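Mitogen-activated protein kinase, putative (Map kinase-like protein) (Leishmania major, PDB 3PG1) probably acts as a MAP kinase, binding ATP and transferring its terminal phosphate to serine or threonine residues of protein substrates. Local coordinates at residues I255-V258 / V259-S262; F303-Q306 / R307-S310. All coordinates share one frame; numbering follows the deposited sequence.

In the fold
Both contacts are local ones in the helical C-terminal lobe of the protein kinase fold, on the same side of the chain's centre, with their centres about 13 Å apart. Contact 1 comes first along the chain, on the short helix 255-260 and the residues after it; contact 2 follows in the loop between helices 291-300 and 311-315. The chain thus returns to the earlier helix. Asp257 of contact 1 forms a salt bridge with Arg307 of contact 2, and its carboxylate probably also accepts a hydrogen bond from Asn304. Arg308 of contact 2 in turn reaches Glu203 on helix 202-205 and packs on helix 214-229.

Contact 1: I255-V258 / V259-S262; sequences IEDV and VMFS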
loop_
_atom_site.group_PDB
_atom_site.type_symbol
_atom_site.label_atom_id
_atom_site.label_comp_id
_atom_site.label_asym_id
_atom_site.label_seq_id
_atom_site.Cartn_x
_atom_site.Cartn_y
_atom_site.Cartn_z
ATOM N N ILE A 255 -24.435 18.248 -5.210
ATOM C CA ILE A 255 -23.896 18.986 -4.052
ATOM C C ILE A 255 -24.192 18.248 -2.735
ATOM O O ILE A 255 -23.347 18.234 -1.836
ATOM C CB ILE A 255 -24.304 20.502 -4.000
ATOM C CG1 ILE A 255 -23.730 21.254 -2.754
ATOM C CG2 ILE A 255 -25.820 20.688 -4.062
ATOM C CD1 ILE A 255 -22.096 21.206 -2.524
ATOM N N GLU A 256 -25.366 17.594 -2.660
ATOM C CA GLU A 256 -25.768 16.820 -1.482
ATOM C C GLU A 256 -24.784 15.699 -1.219
ATOM O O GLU A 256 -24.430 15.463 -0.059
ATOM C CB GLU A 256 -27.213 16.310 -1.610
ATOM C CG GLU A 256 -28.242 17.434 -1.672
ATOM C CD GLU A 256 -28.621 17.963 -3.046
ATOM O OE1 GLU A 256 -29.583 18.764 -3.123
ATOM O OE2 GLU A 256 -27.966 17.585 -4.045
ATOM N N ASP A 257 -24.240 15.085 -2.300
ATOM C CA ASP A 257 -23.232 14.031 -2.164
ATOM C C ASP A 257 -21.873 14.592 -1.756
ATOM O O ASP A 257 -21.182 13.975 -0.960
ATOM C CB ASP A 257 -23.155 13.155 -3.434
ATOM C CG ASP A 257 -24.410 12.320 -3.724
ATOM O OD1 ASP A 257 -25.280 12.201 -2.824
ATOM O OD2 ASP A 257 -24.503 11.758 -4.826
ATOM N N VAL A 258 -21.510 15.785 -2.212
ATOM C CA VAL A 258 -20.247 16.409 -1.818
ATOM C C VAL A 258 -20.238 16.699 -0.302
ATOM O O VAL A 258 -19.258 16.395 0.381
ATOM C CB VAL A 258 -19.948 17.657 -2.671
ATOM C CG1 VAL A 258 -18.709 18.404 -2.195
ATOM C CG2 VAL A 258 -19.819 17.289 -4.137
ATOM N N VAL A 259 -21.331 17.262 0.221
ATOM C CA VAL A 259 -21.387 17.593 1.645
ATOM C C VAL A 259 -21.298 16.380 2.527
ATOM O O VAL A 259 -20.637 16.455 3.548
ATOM C CB VAL A 259 -22.419 18.674 2.098
ATOM C CG1 VAL A 259 -22.757 19.662 0.987
ATOM C CG2 VAL A 259 -23.664 18.064 2.713
ATOM N N MET A 260 -21.847 15.223 2.085
ATOM C CA MET A 260 -21.718 13.986 2.850
ATOM C C MET A 260 -20.278 13.418 2.945
ATOM O O MET A 260 -20.014 12.655 3.860
ATOM C CB MET A 260 -22.574 12.852 2.255
ATOM C CG MET A 260 -24.031 13.123 2.285
ATOM S SD MET A 260 -24.896 11.649 1.624
ATOM C CE MET A 260 -26.442 12.221 1.721
ATOM N N PHE A 261 -19.403 13.686 1.980
ATOM C CA PHE A 261 -18.077 13.092 2.110
ATOM C C PHE A 261 -16.929 14.112 2.039
ATOM O O PHE A 261 -15.891 13.855 1.422
ATOM C CB PHE A 261 -17.915 11.760 1.301
ATOM C CG PHE A 261 -18.378 11.837 -0.129
ATOM C CD1 PHE A 261 -17.509 12.247 -1.137
ATOM C CD2 PHE A 261 -19.695 11.560 -0.467
ATOM C CE1 PHE A 261 -17.947 12.365 -2.454
ATOM C CE2 PHE A 261 -20.133 11.711 -1.788
ATOM C CZ PHE A 261 -19.264 12.142 -2.767
ATOM N N SER A 262 -17.132 15.276 2.721
ATOM C CA SER A 262 -16.148 16.347 2.854
ATOM C C SER A 262 -16.064 16.768 4.294
ATOM O O SER A 262 -17.052 16.705 5.020
ATOM C CB SER A 262 -16.489 17.555 1.978
ATOM O OG SER A 262 -17.824 17.990 2.167
#
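Ile255 and Val259 stand one turn apart on the helix and share its ladder of backbone bonds. Val259 N donates to Ile255 O at 3.0 Å, nearly straight at 163°, whereas the next rung, from Met260 N to Glu256 O, is weak. The bonding then shifts from i+4 toward i+3: Phe261 N makes its better bond to Val258 O, at 3.1 Å, with a weak one to Asp257 O.

Ser262 reinforces the turn with its side chain. Its hydroxyl lies between the backbone N and the carbonyl carbon (chi1 51°), and from there Ser262 OG donates to Val258 O at 2.8 Å. Phe261 N and Ser262 OG come from opposite faces of that carbonyl's plane, so two donors grip one oxygen; a small hydroxyl residue fits here because its donor stays close to the backbone.

The apolar part is modest: Ile255 CD1 meets Val259 CG1 at 3.9 Å. The buried Phe261 ring has two conformers; in one, CE2 packs 3.7 Å from Asp257 CB, and the ring touches Met206 and Asn304.

Two carbons come close to backbone carbonyl oxygens. Val259 CG1 lies 3.2 Å from Ile255 O, the valine twisted away from a staggered rotamer, and Met260 lays CG 3.3 Å from Glu256 O.

The carboxylate of Asp257 is engaged outside the helix, in a salt bridge with Arg307. Val258 touches Pro253 in the preceding loop, while Arg267, on helix 264-269, sends weak hydrogen bonds back to Val259 O and Ser262 OG.

Contact 2: F303-Q306 / R307-S310; sequences FNPQ and RRIS
Arg308 folds back over Pro305, laying one face of its guanidinium on the proline, whose CA sits 3.7 Å above the centre of that plane. Arg308 CG is anti to the backbone N (chi1 -162°) and a bend further out at chi3 turns the flat group over the ring, while Arg308 NH2 lies 3.6 Å from Pro305 CD. At the guanidinium edge, near its plane, Arg308 NH2 also makes a weak bond to Phe303 O at 3.0 Å. Proline suits the place: it offers the arginine an apolar surface and readily starts the short 3-10 turn.

Arg307 leaves on a different course and passes Asn304, its NH2 3.6 Å from Asn304 ND2, with the guanidinium and amide planes 83° apart. Both groups are donors here; the arginine is salt-bridged to Asp257, which probably also accepts from the asparagine. Asn304 is held within its own turn as well. Its OD1 accepts from Gln306 N at 2.9 Å, an Asx turn, and its ND2 donates to Gln306 OE1 at 3.0 Å, with that oxygen in the plane of the asparagine's amide. Asparagine can do both because its short amide carries an acceptor and a donor. Backbone hydrogen bonds from Arg307 N to Asn304 O and from Arg308 N to Pro305 O close the turn.

Arg308 is buried, and its charge is met there by Glu203, the glutamate of the Ala-Pro-Glu motif; its N-H groups also find the carbonyls of Glu302 and Leu214. The Arg308-Glu203 pair, reaching outside this loop, is a hallmark of protein kinases and probably steadies the end of the activation segment against the lobe.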
loop_
_atom_site.group_PDB
_atom_site.type_symbol
_atom_site.label_atom_id
_atom_site.label_comp_id
_atom_site.label_asym_id
_atom_site.label_seq_id
_atom_site.Cartn_x
_atom_site.Cartn_y
_atom_site.Cartn_z
ATOM N N PHE A 303 -17.411 9.044 -8.180
ATOM C CA PHE A 303 -17.016 10.136 -7.277
ATOM C C PHE A 303 -17.504 9.837 -5.854
ATOM O O PHE A 303 -16.765 9.984 -4.877
ATOM C CB PHE A 303 -17.648 11.453 -7.778
ATOM C CG PHE A 303 -17.137 12.681 -7.062
ATOM C CD1 PHE A 303 -16.088 13.427 -7.589
ATOM C CD2 PHE A 303 -17.678 13.070 -5.836
ATOM C CE1 PHE A 303 -15.616 14.574 -6.924
ATOM C CE2 PHE A 303 -17.186 14.202 -5.154
ATOM C CZ PHE A 303 -16.185 14.963 -5.723
ATOM N N ASN A 304 -18.743 9.400 -5.742
ATOM C CA ASN A 304 -19.323 9.126 -4.431
ATOM C C ASN A 304 -19.038 7.662 -4.028
ATOM O O ASN A 304 -19.528 6.758 -4.711
ATOM C CB ASN A 304 -20.849 9.406 -4.481
ATOM C CG ASN A 304 -21.590 9.108 -3.198
ATOM O OD1 ASN A 304 -20.999 8.638 -2.240
ATOM N ND2 ASN A 304 -22.891 9.455 -3.113
ATOM N N PRO A 305 -18.322 7.404 -2.887
ATOM C CA PRO A 305 -18.060 6.005 -2.458
ATOM C C PRO A 305 -19.310 5.158 -2.207
ATOM O O PRO A 305 -19.251 3.936 -2.375
ATOM C CB PRO A 305 -17.278 6.184 -1.143
ATOM C CG PRO A 305 -17.645 7.508 -0.685
ATOM C CD PRO A 305 -17.726 8.350 -1.922
ATOM N N GLN A 306 -20.451 5.784 -1.874
ATOM C CA GLN A 306 -21.702 5.017 -1.658
ATOM C C GLN A 306 -22.122 4.267 -2.947
ATOM O O GLN A 306 -22.841 3.301 -2.821
ATOM C CB GLN A 306 -22.864 5.960 -1.289
ATOM C CG GLN A 306 -22.533 6.766 -0.037
ATOM C CD GLN A 306 -23.514 7.826 0.299
ATOM O OE1 GLN A 306 -24.074 8.518 -0.567
ATOM N NE2 GLN A 306 -23.700 8.028 1.590
ATOM N N ARG A 307 -21.694 4.721 -4.161
ATOM C CA ARG A 307 -22.064 4.089 -5.455
ATOM C C ARG A 307 -20.868 3.391 -6.087
ATOM O O ARG A 307 -20.995 2.912 -7.222
ATOM C CB ARG A 307 -22.503 5.185 -6.492
ATOM C CG ARG A 307 -23.762 5.922 -6.198
ATOM C CD ARG A 307 -24.096 6.988 -7.250
ATOM N NE ARG A 307 -24.356 8.269 -6.565
ATOM C CZ ARG A 307 -25.537 8.651 -6.092
ATOM N NH1 ARG A 307 -26.619 7.915 -6.308
ATOM N NH2 ARG A 307 -25.655 9.791 -5.436
ATOM N N ARG A 308 -19.708 3.436 -5.436
ATOM C CA ARG A 308 -18.442 2.866 -5.938
ATOM C C ARG A 308 -18.426 1.332 -5.796
ATOM O O ARG A 308 -18.829 0.759 -4.757
ATOM C CB ARG A 308 -17.227 3.539 -5.275
ATOM C CG ARG A 308 -15.890 3.311 -6.058
ATOM C CD ARG A 308 -14.718 4.050 -5.384
ATOM N NE ARG A 308 -15.045 5.492 -5.255
ATOM C CZ ARG A 308 -14.720 6.271 -4.218
ATOM N NH1 ARG A 308 -13.973 5.792 -3.230
ATOM N NH2 ARG A 308 -15.079 7.551 -4.200
ATOM N N ILE A 309 -17.994 0.672 -6.854
ATOM C CA ILE A 309 -18.038 -0.799 -6.911
ATOM C C ILE A 309 -17.147 -1.412 -5.804
ATOM O O ILE A 309 -16.065 -0.914 -5.561
ATOM C CB ILE A 309 -17.701 -1.327 -8.332
ATOM C CG1 ILE A 309 -18.039 -2.850 -8.493
ATOM C CG2 ILE A 309 -16.193 -1.060 -8.691
ATOM C CD1 ILE A 309 -17.929 -3.372 -9.991
ATOM N N SER A 310 -17.639 -2.439 -5.101
ATOM C CA SER A 310 -16.889 -3.101 -4.039
ATOM C C SER A 310 -15.823 -4.034 -4.642
ATOM O O SER A 310 -15.892 -4.340 -5.836
ATOM C CB SER A 310 -17.842 -3.897 -3.146
ATOM O OG SER A 310 -18.427 -4.946 -3.909
#